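Local coordinates for protein putative esterase (Uncultured bacterium, PDB 7C4D) that probably hydrolyses carboxylic ester bonds, as a carboxylesterase built on the alpha/beta-hydrolase fold, at residues P249-G252 and Q258-K261; N44-Y49 and I262-T267; M69-M74 and I202-T207; I27-L32 and K100-F105; Y126-P131 and T135-I140. All coordinates share one frame; numbering follows the deposited sequence.

Contact 1 (P249-G252 and Q258-K261)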
# COMPACT_ATOMS: atom_id res chain seq x y z
N PRO A 249 -10.39 -5.52 -15.72
CA PRO A 249 -11.73 -4.99 -16.00
C PRO A 249 -12.64 -4.80 -14.78
O PRO A 249 -12.69 -5.65 -13.90
CB PRO A 249 -12.42 -6.05 -16.87
CG PRO A 249 -11.55 -7.28 -16.70
CD PRO A 249 -10.14 -6.77 -16.45
N GLY A 250 -13.34 -3.66 -14.73
CA GLY A 250 -14.39 -3.45 -13.75
C GLY A 250 -13.86 -3.26 -12.33
O GLY A 250 -14.60 -3.46 -11.38
N ALA A 251 -12.59 -2.85 -12.19
CA ALA A 251 -12.07 -2.58 -10.86
C ALA A 251 -11.53 -1.16 -10.78
O ALA A 251 -11.06 -0.61 -11.78
CB ALA A 251 -11.07 -3.62 -10.46
N GLY A 252 -11.67 -0.57 -9.58
CA GLY A 252 -11.19 0.78 -9.29
C GLY A 252 -9.79 0.74 -8.69
O GLY A 252 -8.92 -0.03 -9.11
N GLN A 258 -11.84 -5.74 -4.86
CA GLN A 258 -13.01 -5.76 -5.74
C GLN A 258 -12.99 -6.95 -6.70
O GLN A 258 -14.03 -7.55 -6.93
CB GLN A 258 -13.15 -4.45 -6.51
CG GLN A 258 -13.43 -3.26 -5.59
CD GLN A 258 -13.46 -1.94 -6.33
OE1 GLN A 258 -14.49 -1.52 -6.83
NE2 GLN A 258 -12.31 -1.29 -6.40
N GLN A 259 -11.82 -7.29 -7.25
CA GLN A 259 -11.69 -8.36 -8.22
C GLN A 259 -10.56 -9.31 -7.80
O GLN A 259 -9.61 -9.49 -8.56
CB GLN A 259 -11.37 -7.77 -9.59
CG GLN A 259 -12.48 -6.88 -10.15
CD GLN A 259 -13.69 -7.67 -10.58
OE1 GLN A 259 -13.61 -8.84 -10.95
NE2 GLN A 259 -14.85 -7.04 -10.52
N PRO A 260 -10.62 -9.95 -6.61
CA PRO A 260 -9.49 -10.73 -6.10
C PRO A 260 -9.08 -11.91 -6.97
O PRO A 260 -7.89 -12.22 -7.07
CB PRO A 260 -9.89 -11.18 -4.69
CG PRO A 260 -11.39 -11.02 -4.65
CD PRO A 260 -11.73 -9.92 -5.65
N LYS A 261 -10.07 -12.54 -7.62
CA LYS A 261 -9.83 -13.72 -8.44
C LYS A 261 -8.95 -13.31 -9.61
O LYS A 261 -7.99 -13.99 -9.91
CB LYS A 261 -11.16 -14.31 -8.94
CG LYS A 261 -11.03 -15.60 -9.75
CD LYS A 261 -12.33 -16.05 -10.42
CE LYS A 261 -12.18 -17.19 -11.42
NZ LYS A 261 -11.93 -18.50 -10.78

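Contact 2 (N44-Y49 and I262-T267)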
# COMPACT_ATOMS: atom_id res chain seq x y z
N ASN A 44 -4.18 -15.99 1.04
CA ASN A 44 -4.76 -17.31 1.24
C ASN A 44 -4.51 -18.19 0.02
O ASN A 44 -4.04 -19.27 0.22
CB ASN A 44 -6.22 -17.31 1.70
CG ASN A 44 -6.33 -17.31 3.22
OD1 ASN A 44 -5.37 -17.64 3.93
ND2 ASN A 44 -7.49 -16.91 3.72
N GLU A 45 -4.75 -17.69 -1.20
CA GLU A 45 -4.33 -18.36 -2.42
C GLU A 45 -2.81 -18.38 -2.65
O GLU A 45 -2.27 -19.46 -2.89
CB GLU A 45 -5.18 -17.87 -3.59
CG GLU A 45 -6.61 -18.34 -3.40
CD GLU A 45 -7.58 -18.03 -4.52
OE1 GLU A 45 -7.22 -18.22 -5.70
OE2 GLU A 45 -8.70 -17.61 -4.20
N LEU A 46 -2.13 -17.22 -2.51
CA LEU A 46 -0.71 -17.10 -2.85
C LEU A 46 0.18 -17.98 -1.97
O LEU A 46 1.24 -18.40 -2.42
CB LEU A 46 -0.25 -15.64 -2.91
CG LEU A 46 -0.99 -14.70 -3.89
CD1 LEU A 46 -0.38 -13.31 -3.87
CD2 LEU A 46 -0.91 -15.23 -5.31
N LYS A 47 -0.23 -18.31 -0.74
CA LYS A 47 0.59 -19.07 0.20
C LYS A 47 0.82 -20.53 -0.25
O LYS A 47 1.71 -21.19 0.28
CB LYS A 47 -0.05 -19.07 1.59
CG LYS A 47 -1.30 -19.94 1.72
CD LYS A 47 -1.89 -19.97 3.11
CE LYS A 47 -3.10 -20.89 3.14
NZ LYS A 47 -3.74 -20.84 4.48
N ASP A 48 0.03 -21.06 -1.21
CA ASP A 48 0.33 -22.39 -1.72
C ASP A 48 1.62 -22.40 -2.54
O ASP A 48 2.16 -23.48 -2.74
CB ASP A 48 -0.78 -22.92 -2.62
CG ASP A 48 -2.12 -23.11 -1.92
OD1 ASP A 48 -2.14 -23.26 -0.70
OD2 ASP A 48 -3.13 -23.02 -2.61
N TYR A 49 2.08 -21.23 -3.02
CA TYR A 49 3.21 -21.23 -3.93
C TYR A 49 4.39 -20.43 -3.37
O TYR A 49 5.52 -20.53 -3.87
CB TYR A 49 2.78 -20.70 -5.30
CG TYR A 49 1.52 -21.35 -5.80
CD1 TYR A 49 1.53 -22.66 -6.30
CD2 TYR A 49 0.31 -20.69 -5.75
CE1 TYR A 49 0.36 -23.28 -6.69
CE2 TYR A 49 -0.85 -21.28 -6.19
CZ TYR A 49 -0.82 -22.59 -6.66
OH TYR A 49 -1.97 -23.13 -7.12
N ILE A 262 -9.30 -12.21 -10.28
CA ILE A 262 -8.48 -11.75 -11.38
C ILE A 262 -7.13 -11.22 -10.85
O ILE A 262 -6.12 -11.28 -11.56
CB ILE A 262 -9.24 -10.74 -12.26
CG1 ILE A 262 -10.57 -11.31 -12.80
CG2 ILE A 262 -8.34 -10.20 -13.36
CD1 ILE A 262 -11.24 -10.41 -13.83
N PHE A 263 -7.06 -10.76 -9.59
CA PHE A 263 -5.81 -10.25 -9.07
C PHE A 263 -4.81 -11.40 -8.98
O PHE A 263 -3.67 -11.29 -9.41
CB PHE A 263 -6.01 -9.52 -7.73
CG PHE A 263 -4.77 -8.78 -7.29
CD1 PHE A 263 -3.77 -9.42 -6.58
CD2 PHE A 263 -4.60 -7.44 -7.59
CE1 PHE A 263 -2.60 -8.75 -6.21
CE2 PHE A 263 -3.46 -6.76 -7.18
CZ PHE A 263 -2.44 -7.42 -6.53
N ILE A 264 -5.28 -12.53 -8.47
CA ILE A 264 -4.46 -13.70 -8.25
C ILE A 264 -4.00 -14.29 -9.58
O ILE A 264 -2.86 -14.74 -9.72
CB ILE A 264 -5.27 -14.67 -7.35
CG1 ILE A 264 -5.29 -14.14 -5.92
CG2 ILE A 264 -4.74 -16.10 -7.39
CD1 ILE A 264 -6.49 -14.54 -5.12
N GLN A 265 -4.90 -14.26 -10.56
CA GLN A 265 -4.63 -14.78 -11.88
C GLN A 265 -3.43 -14.06 -12.48
O GLN A 265 -2.48 -14.72 -12.88
CB GLN A 265 -5.93 -14.72 -12.68
CG GLN A 265 -5.85 -14.48 -14.18
CD GLN A 265 -7.26 -14.26 -14.70
OE1 GLN A 265 -8.21 -14.90 -14.26
NE2 GLN A 265 -7.42 -13.33 -15.63
N LYS A 266 -3.50 -12.72 -12.57
CA LYS A 266 -2.46 -11.92 -13.18
C LYS A 266 -1.12 -12.01 -12.44
O LYS A 266 -0.08 -12.02 -13.09
CB LYS A 266 -2.92 -10.47 -13.28
CG LYS A 266 -4.15 -10.29 -14.14
CD LYS A 266 -4.08 -10.98 -15.47
CE LYS A 266 -5.20 -10.55 -16.39
NZ LYS A 266 -5.19 -11.35 -17.64
N THR A 267 -1.17 -12.10 -11.11
CA THR A 267 -0.03 -12.27 -10.21
C THR A 267 0.63 -13.62 -10.48
O THR A 267 1.86 -13.69 -10.61
CB THR A 267 -0.49 -12.13 -8.75
OG1 THR A 267 -0.99 -10.81 -8.53
CG2 THR A 267 0.54 -12.51 -7.70

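Contact 3 (M69-M74 and I202-T207)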
# COMPACT_ATOMS: atom_id res chain seq x y z
N MET A 69 7.36 9.85 7.32
CA MET A 69 6.80 8.79 6.49
C MET A 69 7.24 8.97 5.03
O MET A 69 6.46 8.72 4.12
CB MET A 69 5.28 8.95 6.46
CG MET A 69 4.58 8.12 7.43
SD MET A 69 2.84 8.40 7.16
CE MET A 69 2.48 7.12 5.97
N SER A 70 8.47 9.43 4.80
CA SER A 70 8.98 9.58 3.45
C SER A 70 9.20 8.18 2.85
O SER A 70 9.32 7.23 3.61
CB SER A 70 10.26 10.36 3.52
OG SER A 70 11.33 9.53 3.91
N TYR A 71 9.32 8.07 1.52
CA TYR A 71 9.44 6.80 0.83
C TYR A 71 10.83 6.25 1.11
O TYR A 71 11.06 5.04 1.08
CB TYR A 71 9.14 6.94 -0.66
CG TYR A 71 7.66 7.03 -0.97
CD1 TYR A 71 6.82 5.98 -0.61
CD2 TYR A 71 7.11 8.11 -1.66
CE1 TYR A 71 5.45 6.05 -0.81
CE2 TYR A 71 5.75 8.16 -1.94
CZ TYR A 71 4.92 7.12 -1.50
OH TYR A 71 3.57 7.05 -1.71
N GLU A 72 11.73 7.18 1.41
CA GLU A 72 13.09 6.82 1.75
C GLU A 72 13.06 5.99 3.04
O GLU A 72 13.72 4.95 3.13
CB GLU A 72 13.93 8.08 1.90
CG GLU A 72 15.34 7.84 2.40
CD GLU A 72 16.26 7.20 1.38
OE1 GLU A 72 17.00 6.28 1.77
OE2 GLU A 72 16.23 7.62 0.19
N SER A 73 12.30 6.45 4.02
CA SER A 73 12.30 5.85 5.35
C SER A 73 11.53 4.53 5.30
O SER A 73 11.98 3.55 5.90
CB SER A 73 11.73 6.78 6.41
OG SER A 73 10.34 7.01 6.22
N MET A 74 10.40 4.54 4.57
CA MET A 74 9.57 3.35 4.38
C MET A 74 10.34 2.28 3.63
O MET A 74 10.32 1.15 4.05
CB MET A 74 8.23 3.69 3.72
CG MET A 74 7.35 4.49 4.67
SD MET A 74 5.59 4.71 4.38
CE MET A 74 5.65 5.74 2.92
N ILE A 202 3.98 11.71 0.29
CA ILE A 202 3.25 10.50 -0.06
C ILE A 202 2.81 10.59 -1.52
O ILE A 202 2.79 9.57 -2.22
CB ILE A 202 2.09 10.28 0.93
CG1 ILE A 202 2.59 9.82 2.30
CG2 ILE A 202 1.03 9.32 0.38
CD1 ILE A 202 1.47 9.76 3.33
N MET A 203 2.55 11.83 -2.00
CA MET A 203 2.02 12.05 -3.35
C MET A 203 3.13 12.40 -4.35
O MET A 203 2.83 12.56 -5.53
CB MET A 203 0.95 13.13 -3.42
CG MET A 203 -0.25 12.87 -2.56
SD MET A 203 -1.27 11.58 -3.27
CE MET A 203 -2.02 10.91 -1.80
N SER A 204 4.39 12.41 -3.91
CA SER A 204 5.53 12.84 -4.70
C SER A 204 6.01 11.73 -5.64
O SER A 204 5.82 10.54 -5.37
CB SER A 204 6.65 13.29 -3.80
OG SER A 204 7.31 12.15 -3.28
N GLY A 205 6.67 12.16 -6.72
CA GLY A 205 7.16 11.30 -7.79
C GLY A 205 8.53 10.74 -7.44
O GLY A 205 9.22 11.32 -6.61
N ILE A 206 8.89 9.61 -8.06
CA ILE A 206 10.18 8.99 -7.81
C ILE A 206 11.24 9.78 -8.57
O ILE A 206 11.15 9.96 -9.78
CB ILE A 206 10.18 7.49 -8.15
CG1 ILE A 206 9.03 6.74 -7.48
CG2 ILE A 206 11.52 6.86 -7.79
CD1 ILE A 206 8.91 5.29 -7.88
N THR A 207 12.23 10.27 -7.83
CA THR A 207 13.35 10.99 -8.42
C THR A 207 14.63 10.53 -7.74
O THR A 207 14.58 10.02 -6.62
CB THR A 207 13.15 12.52 -8.40
OG1 THR A 207 12.17 12.89 -7.42
CG2 THR A 207 12.75 13.11 -9.73

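Contact 4 (I27-L32 and K100-F105). With SO4 (sulfate ion), chain E; ACT (acetate ion), chain D.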
# COMPACT_ATOMS: atom_id res chain seq x y z
N ILE A 27 6.68 -10.53 -0.51
CA ILE A 27 6.34 -9.49 0.44
C ILE A 27 5.21 -8.66 -0.14
O ILE A 27 5.32 -8.20 -1.28
CB ILE A 27 7.60 -8.62 0.77
CG1 ILE A 27 8.69 -9.44 1.46
CG2 ILE A 27 7.20 -7.41 1.61
CD1 ILE A 27 10.02 -8.72 1.70
N ILE A 28 4.14 -8.46 0.66
CA ILE A 28 3.02 -7.63 0.22
C ILE A 28 2.98 -6.36 1.08
O ILE A 28 3.05 -6.44 2.31
CB ILE A 28 1.71 -8.43 0.23
CG1 ILE A 28 1.86 -9.77 -0.49
CG2 ILE A 28 0.50 -7.67 -0.31
CD1 ILE A 28 0.52 -10.56 -0.64
N LEU A 29 2.89 -5.19 0.44
CA LEU A 29 2.82 -3.87 1.09
C LEU A 29 1.51 -3.17 0.74
O LEU A 29 1.24 -2.84 -0.43
CB LEU A 29 4.00 -2.99 0.64
CG LEU A 29 5.40 -3.52 0.87
CD1 LEU A 29 6.41 -2.45 0.47
CD2 LEU A 29 5.59 -3.89 2.31
N HIS A 30 0.69 -2.93 1.76
CA HIS A 30 -0.56 -2.22 1.62
C HIS A 30 -0.33 -0.72 1.29
O HIS A 30 0.79 -0.18 1.34
CB HIS A 30 -1.33 -2.41 2.93
CG HIS A 30 -0.64 -1.74 4.07
ND1 HIS A 30 -0.76 -0.38 4.32
CD2 HIS A 30 0.23 -2.21 4.98
CE1 HIS A 30 -0.02 -0.05 5.34
NE2 HIS A 30 0.61 -1.15 5.78
N GLY A 31 -1.42 -0.03 0.94
CA GLY A 31 -1.42 1.41 0.74
C GLY A 31 -1.86 2.21 1.99
O GLY A 31 -2.07 1.65 3.08
N LEU A 32 -1.98 3.55 1.85
CA LEU A 32 -2.28 4.41 2.99
C LEU A 32 -3.61 4.01 3.67
O LEU A 32 -4.61 3.75 3.02
CB LEU A 32 -2.32 5.86 2.49
CG LEU A 32 -2.24 6.98 3.53
CD1 LEU A 32 -0.95 6.93 4.32
CD2 LEU A 32 -2.36 8.33 2.84
N LYS A 100 4.79 2.59 -4.29
CA LYS A 100 5.89 3.55 -4.39
C LYS A 100 7.06 3.13 -3.52
O LYS A 100 8.22 3.23 -3.93
CB LYS A 100 5.45 4.97 -4.06
CG LYS A 100 5.25 5.83 -5.29
CD LYS A 100 4.48 7.11 -5.05
CE LYS A 100 4.04 7.71 -6.36
NZ LYS A 100 3.28 8.95 -6.18
N THR A 101 6.77 2.68 -2.29
CA THR A 101 7.82 2.15 -1.43
C THR A 101 8.56 1.04 -2.16
O THR A 101 9.79 0.98 -2.14
CB THR A 101 7.22 1.66 -0.10
OG1 THR A 101 6.59 2.74 0.57
CG2 THR A 101 8.19 1.00 0.85
N ALA A 102 7.79 0.17 -2.83
CA ALA A 102 8.39 -0.99 -3.46
C ALA A 102 9.28 -0.55 -4.63
O ALA A 102 10.38 -1.04 -4.78
CB ALA A 102 7.30 -1.96 -3.88
N MET A 103 8.79 0.41 -5.43
CA MET A 103 9.56 0.95 -6.54
C MET A 103 10.84 1.65 -6.03
O MET A 103 11.91 1.37 -6.57
CB MET A 103 8.71 1.90 -7.37
CG MET A 103 7.74 1.18 -8.26
SD MET A 103 6.96 2.31 -9.41
CE MET A 103 5.68 3.07 -8.39
N TRP A 104 10.73 2.46 -4.95
CA TRP A 104 11.89 3.09 -4.30
C TRP A 104 12.90 2.03 -3.89
O TRP A 104 14.06 2.11 -4.29
CB TRP A 104 11.47 3.92 -3.08
CG TRP A 104 11.28 5.37 -3.37
CD1 TRP A 104 10.22 5.95 -3.99
CD2 TRP A 104 12.20 6.44 -3.05
NE1 TRP A 104 10.40 7.31 -4.08
CE2 TRP A 104 11.61 7.64 -3.51
CE3 TRP A 104 13.44 6.50 -2.41
CZ2 TRP A 104 12.23 8.88 -3.36
CZ3 TRP A 104 14.06 7.73 -2.26
CH2 TRP A 104 13.46 8.90 -2.73
N PHE A 105 12.43 1.04 -3.11
CA PHE A 105 13.28 -0.04 -2.64
C PHE A 105 13.97 -0.81 -3.78
O PHE A 105 15.13 -1.18 -3.64
CB PHE A 105 12.58 -0.96 -1.63
CG PHE A 105 13.40 -2.19 -1.29
CD1 PHE A 105 14.32 -2.17 -0.25
CD2 PHE A 105 13.26 -3.36 -2.04
CE1 PHE A 105 15.12 -3.29 -0.00
CE2 PHE A 105 14.03 -4.48 -1.77
CZ PHE A 105 14.96 -4.44 -0.75
S SO4 E . -4.86 -1.95 1.20
O1 SO4 E . -4.72 -2.32 2.59
O2 SO4 E . -4.99 -0.51 1.12
O3 SO4 E . -3.68 -2.35 0.46
O4 SO4 E . -6.02 -2.58 0.64
C ACT D . -2.70 5.27 -1.13
O ACT D . -3.87 4.99 -1.48
OXT ACT D . -1.90 4.43 -0.69
CH3 ACT D . -2.18 6.73 -1.26

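Contact 5 (Y126-P131 and T135-I140)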
# COMPACT_ATOMS: atom_id res chain seq x y z
N TYR A 126 1.64 13.25 -8.19
CA TYR A 126 0.26 13.65 -8.37
C TYR A 126 0.11 15.08 -7.83
O TYR A 126 0.58 15.37 -6.73
CB TYR A 126 -0.66 12.68 -7.61
CG TYR A 126 -0.65 11.26 -8.13
CD1 TYR A 126 0.37 10.38 -7.77
CD2 TYR A 126 -1.64 10.81 -9.00
CE1 TYR A 126 0.41 9.09 -8.26
CE2 TYR A 126 -1.62 9.52 -9.50
CZ TYR A 126 -0.59 8.66 -9.13
OH TYR A 126 -0.55 7.39 -9.59
N ASP A 127 -0.56 15.96 -8.57
CA ASP A 127 -0.75 17.34 -8.14
C ASP A 127 -2.16 17.53 -7.57
O ASP A 127 -2.92 16.57 -7.47
CB ASP A 127 -0.41 18.34 -9.25
CG ASP A 127 -1.30 18.19 -10.46
OD1 ASP A 127 -2.53 18.11 -10.26
OD2 ASP A 127 -0.77 18.16 -11.59
N THR A 128 -2.52 18.78 -7.22
CA THR A 128 -3.68 19.02 -6.39
C THR A 128 -4.97 18.90 -7.19
O THR A 128 -6.03 18.70 -6.60
CB THR A 128 -3.59 20.31 -5.56
OG1 THR A 128 -2.22 20.60 -5.30
CG2 THR A 128 -4.32 20.21 -4.23
N THR A 129 -4.89 18.97 -8.53
CA THR A 129 -6.07 18.88 -9.37
C THR A 129 -6.51 17.43 -9.49
O THR A 129 -7.67 17.15 -9.81
CB THR A 129 -5.87 19.52 -10.76
OG1 THR A 129 -4.49 19.76 -11.02
CG2 THR A 129 -6.67 20.79 -10.98
N SER A 130 -5.57 16.52 -9.21
CA SER A 130 -5.77 15.10 -9.35
C SER A 130 -6.80 14.64 -8.32
O SER A 130 -6.83 15.16 -7.21
CB SER A 130 -4.44 14.36 -9.20
OG SER A 130 -4.06 14.18 -7.84
N PRO A 131 -7.67 13.67 -8.68
CA PRO A 131 -8.54 13.00 -7.70
C PRO A 131 -7.79 12.18 -6.64
O PRO A 131 -8.35 11.88 -5.59
CB PRO A 131 -9.41 12.07 -8.55
CG PRO A 131 -9.30 12.63 -9.96
CD PRO A 131 -7.91 13.21 -10.05
N THR A 135 -8.87 13.18 -2.95
CA THR A 135 -9.53 12.17 -2.15
C THR A 135 -8.78 12.00 -0.84
O THR A 135 -9.41 11.88 0.20
CB THR A 135 -9.82 10.89 -2.94
OG1 THR A 135 -10.79 11.31 -3.89
CG2 THR A 135 -10.43 9.77 -2.14
N HIS A 136 -7.45 12.06 -0.90
CA HIS A 136 -6.64 11.98 0.31
C HIS A 136 -6.93 13.17 1.23
O HIS A 136 -7.10 12.98 2.43
CB HIS A 136 -5.18 11.69 -0.02
CG HIS A 136 -5.00 10.23 -0.28
ND1 HIS A 136 -5.39 9.64 -1.47
CD2 HIS A 136 -4.60 9.22 0.52
CE1 HIS A 136 -5.20 8.34 -1.40
NE2 HIS A 136 -4.73 8.06 -0.19
N LYS A 137 -7.03 14.37 0.65
CA LYS A 137 -7.32 15.60 1.39
C LYS A 137 -8.63 15.46 2.16
O LYS A 137 -8.69 15.77 3.35
CB LYS A 137 -7.32 16.81 0.46
CG LYS A 137 -5.96 17.27 -0.04
CD LYS A 137 -4.96 17.49 1.08
CE LYS A 137 -4.23 18.81 0.94
NZ LYS A 137 -4.10 19.21 -0.48
N LYS A 138 -9.67 14.96 1.49
CA LYS A 138 -10.94 14.64 2.12
C LYS A 138 -10.78 13.67 3.29
O LYS A 138 -11.12 14.02 4.41
CB LYS A 138 -11.93 14.14 1.06
CG LYS A 138 -12.33 15.18 0.03
CD LYS A 138 -13.13 14.59 -1.12
CE LYS A 138 -14.35 13.81 -0.66
NZ LYS A 138 -14.58 12.60 -1.48
N ILE A 139 -10.21 12.47 3.05
CA ILE A 139 -10.04 11.43 4.05
C ILE A 139 -9.35 11.99 5.30
O ILE A 139 -9.75 11.67 6.42
CB ILE A 139 -9.27 10.20 3.50
CG1 ILE A 139 -10.06 9.45 2.42
CG2 ILE A 139 -8.85 9.27 4.63
CD1 ILE A 139 -9.21 8.79 1.33
N ILE A 140 -8.28 12.77 5.12
CA ILE A 140 -7.54 13.29 6.27
C ILE A 140 -8.48 14.14 7.13
O ILE A 140 -8.57 13.95 8.34
CB ILE A 140 -6.30 14.09 5.84
CG1 ILE A 140 -5.27 13.21 5.14
CG2 ILE A 140 -5.69 14.80 7.04
CD1 ILE A 140 -4.05 13.94 4.60

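Contact 1 (P249-G252 and Q258-K261)
Ala251 CB points toward segment 258-261 and rests on the aliphatic part of Gln259, with 3.6 Å between Ala251 CB and Gln259 CG. This methyl-methylene touch is the tight part of the contact. In Gln259, chi1 (-63°) sets CG beside the backbone N and against the alanine methyl, and the bend at chi2 (-72°) turns the amide toward the carbonyls of Pro249 and Gly250. Pro249 O lies farther off, 4.0 Å from Gln259 CG.

Toward the solvent the fit loosens. The amide end of Gln259 passes Gly250 O: Gln259 NE2 stays 3.7 Å from Gly250 O, without a hydrogen bond. Gln258, a solvent-exposed residue, extends beyond CG and lays its amide beside Gly252. The 3.3 Å between Gln258 NE2 and Gly252 N separates two donors, so closeness here is not a bond; NE2 instead bonds weakly to Trp254 O. No hydrogen bond joins the two segments.

The loop draws its order from elsewhere. Gly250, whose backbone turns through a positive phi of 71°, a conformation glycine takes easily, gives its N to Glu223 OE1, and Ala251 pairs through its backbone with Leu224. Gln259 is the N-cap of helix 260-270, and the break in helical path after helix 255-258 lies against the loop. The loop follows strand 244-248, the last of the central sheet, and leads straight to His253, which would complete a Ser-His-Asp triad with Ser96 and Asp120; this placement is consistent with the loop that carries the catalytic histidine in the alpha/beta-hydrolase fold.

Contact 2 (N44-Y49 and I262-T267)
Glu45 and Leu46 of helix 40-46 meet Ile264 and Thr267 on helix 260-270 purely by van der Waals contact. Among the apolar contacts, Leu46 presents both methyls to one partner: Leu46 CD2 lies 3.9 Å from Thr267 CG2, and Leu46 CD1 is 4.0 Å from it. With OG1 beside the backbone N (chi1 -63°), Thr267 CG2 stands anti to that N and faces the leucine. Ile264 CG2 adds a looser touch at 4.4 Å from Leu46 CD2.

A second kind of contact is mixed. Glu45 runs out extended and crosses Ile264 at about a right angle, with Glu45 CD 3.7 Å from Ile264 CD1; the carboxylate carbon rests on a methyl at the exposed margin.

The polar bonds stay inside helix 260-270. Phe263 O accepts from Thr267 OG1 at 2.9 Å and from Thr267 N at 3.1 Å, the two donors arriving from opposite faces of the carbonyl plane. The first of these bonds gives the buried hydroxyl a partner. Leu46, Phe263 and Thr267 all touch Ile93 of strand 90-95. The helix after strand 25-29 and the C-terminal helix share one face of the sheet, as helices A and F do in the alpha/beta-hydrolase fold.

Contact 3 (M69-M74 and I202-T207)
Tyr71 opens helix 71-84 directly behind the N-cap Ser70, and from this first turn it faces Ile202 of helix 199-203, with no backbone-to-backbone hydrogen bond joining the segments. In the alpha/beta-hydrolase fold the chain between strands 113-119 and 217-222 often forms a cap, and helix 199-203 is probably part of one here.

The phenol does the bridging. Tyr71 OH donates to Ile202 O over 2.7 Å, lying in the carbonyl plane on a lone pair with a C=O...donor angle of 131°, while the acceptor sits at the ring's edge. Replacing the tyrosine by a phenylalanine would probably leave the buried Ile202 O without this donor and weaken the tie between the helix start and segment 202-207. The ring also packs on Lys100 and Thr101 of helix 97-108 and meets the ring of Trp104.

The helix start is itself secured: Ser70 OG accepts from Ser73 N at 3.2 Å, and Ser73 OG returns a bond to Ser70 O. Outside the pair, Ser204 OG is held by Asn201 O, and Ser204 O by Lys100 NZ.

Beside the phenol, Ile202 uses its longer branch on Met69. The methionine chain bends at chi3, 91°, placing Met69 CE 3.9 Å from Ile202 CD1.

Contact 4 (I27-L32 and K100-F105)
Leu32 N donates to acetate OXT at 2.7 Å, its N-H pointing almost straight at the oxygen (169°), and the ion is also bonded by Met97 N. Since Met97 follows Ser96 of a GxSxG elbow, the pair of amides is consistent with the oxyanion hole of an esterase, although the acetate probably came from the crystallisation liquor. On the neighbouring residue, Gly31 N donates to sulfate O3 at 3.3 Å; the sulfate, probably also from the crystallisation liquor, is further bonded by Trp39, Asn38 and His256. His30 steadies the turn between them: with its ring carbon CG tucked over the main chain, flanked by N and C (chi1 66°), His30 ND1 reaches Gly31 O at 2.7 Å, in the plane of the imidazole, while NE2 takes Gln57 N.

Against this polar loop, the contact between strand and helix is small and wholly apolar. Leu29 CD1 is 3.9 Å from Thr101 CG2, the two side chains crossing at about a right angle, and Ala102 CB lies beyond at 4.5 Å from Leu29 CD1.

Leu29 pairs through its backbone with Ile93 and His95 of strand 90-95, the strand that runs into the elbow. Helix 97-108 packs on one face of the central sheet, with Ala102 also on Ile92 and Leu116, and Ile27 touches Ile82 of helix 71-84.

Contact 5 (Y126-P131 and T135-I140)
The carbonyl of Pro131 is the flat group that Thr135 uses twice: Thr135 OG1 meets Pro131 O in the carbonyl plane, at 3.0 Å, and Thr135 N comes from above that plane, tilted 43° from it, also 3.0 Å from Pro131 O. The second flat group, the Asp127 carboxylate, is met at OD1 on its anti side by Thr129 N and from above its plane by Thr129 OG1, 2.7 Å away. The bond from Thr129 N makes an Asx turn within the type I turn Asp127-Ser130.

Thr135 can close its bond because OG1 stands beside its own backbone N (chi1 -67°), so one residue donates twice to the same oxygen. Putting an alanine here would probably strip Pro131 O of its in-plane donor, leaving that oxygen with only the backbone donor of the two described. Ser130, the N-cap, works at the other side of the turn: its OG donates to Asp127 O at 2.7 Å and also bonds Val133 N.

At the exposed edge, Lys137 folds back until its NZ lies 3.9 Å from Thr128 CG2, a mere touch. The turn lies in the loop between strand 113-119 and helix 131-144, whose buried face sets His136 on Met203 of helix 199-203 and on Leu32.

How the contacts relate
Contacts 2, 3 and 4 are buried, whereas contacts 1 and 5 lie at the surface, and bonding does not simply follow burial. Contact 2 joins two helices that lie on the sheet and contact 4 a strand to a helix, both without a cross-segment hydrogen bond, while contact 3 adds a buried phenol-carbonyl bond. Of the surface pair, contact 5 is a hydrogen-bonded helix start and contact 1 has only van der Waals touches. Contacts 1 and 2 share helix 260-270 and meet where Pro249 packs on Ile262. Contact 3 touches both contacts 4 and 5, the latter through a probable Met203 O to Tyr126 N bond, and Lys100 of contact 4 lies against Tyr126 of contact 5. Contacts 2 and 3 fall on opposite sides of the chain's centre.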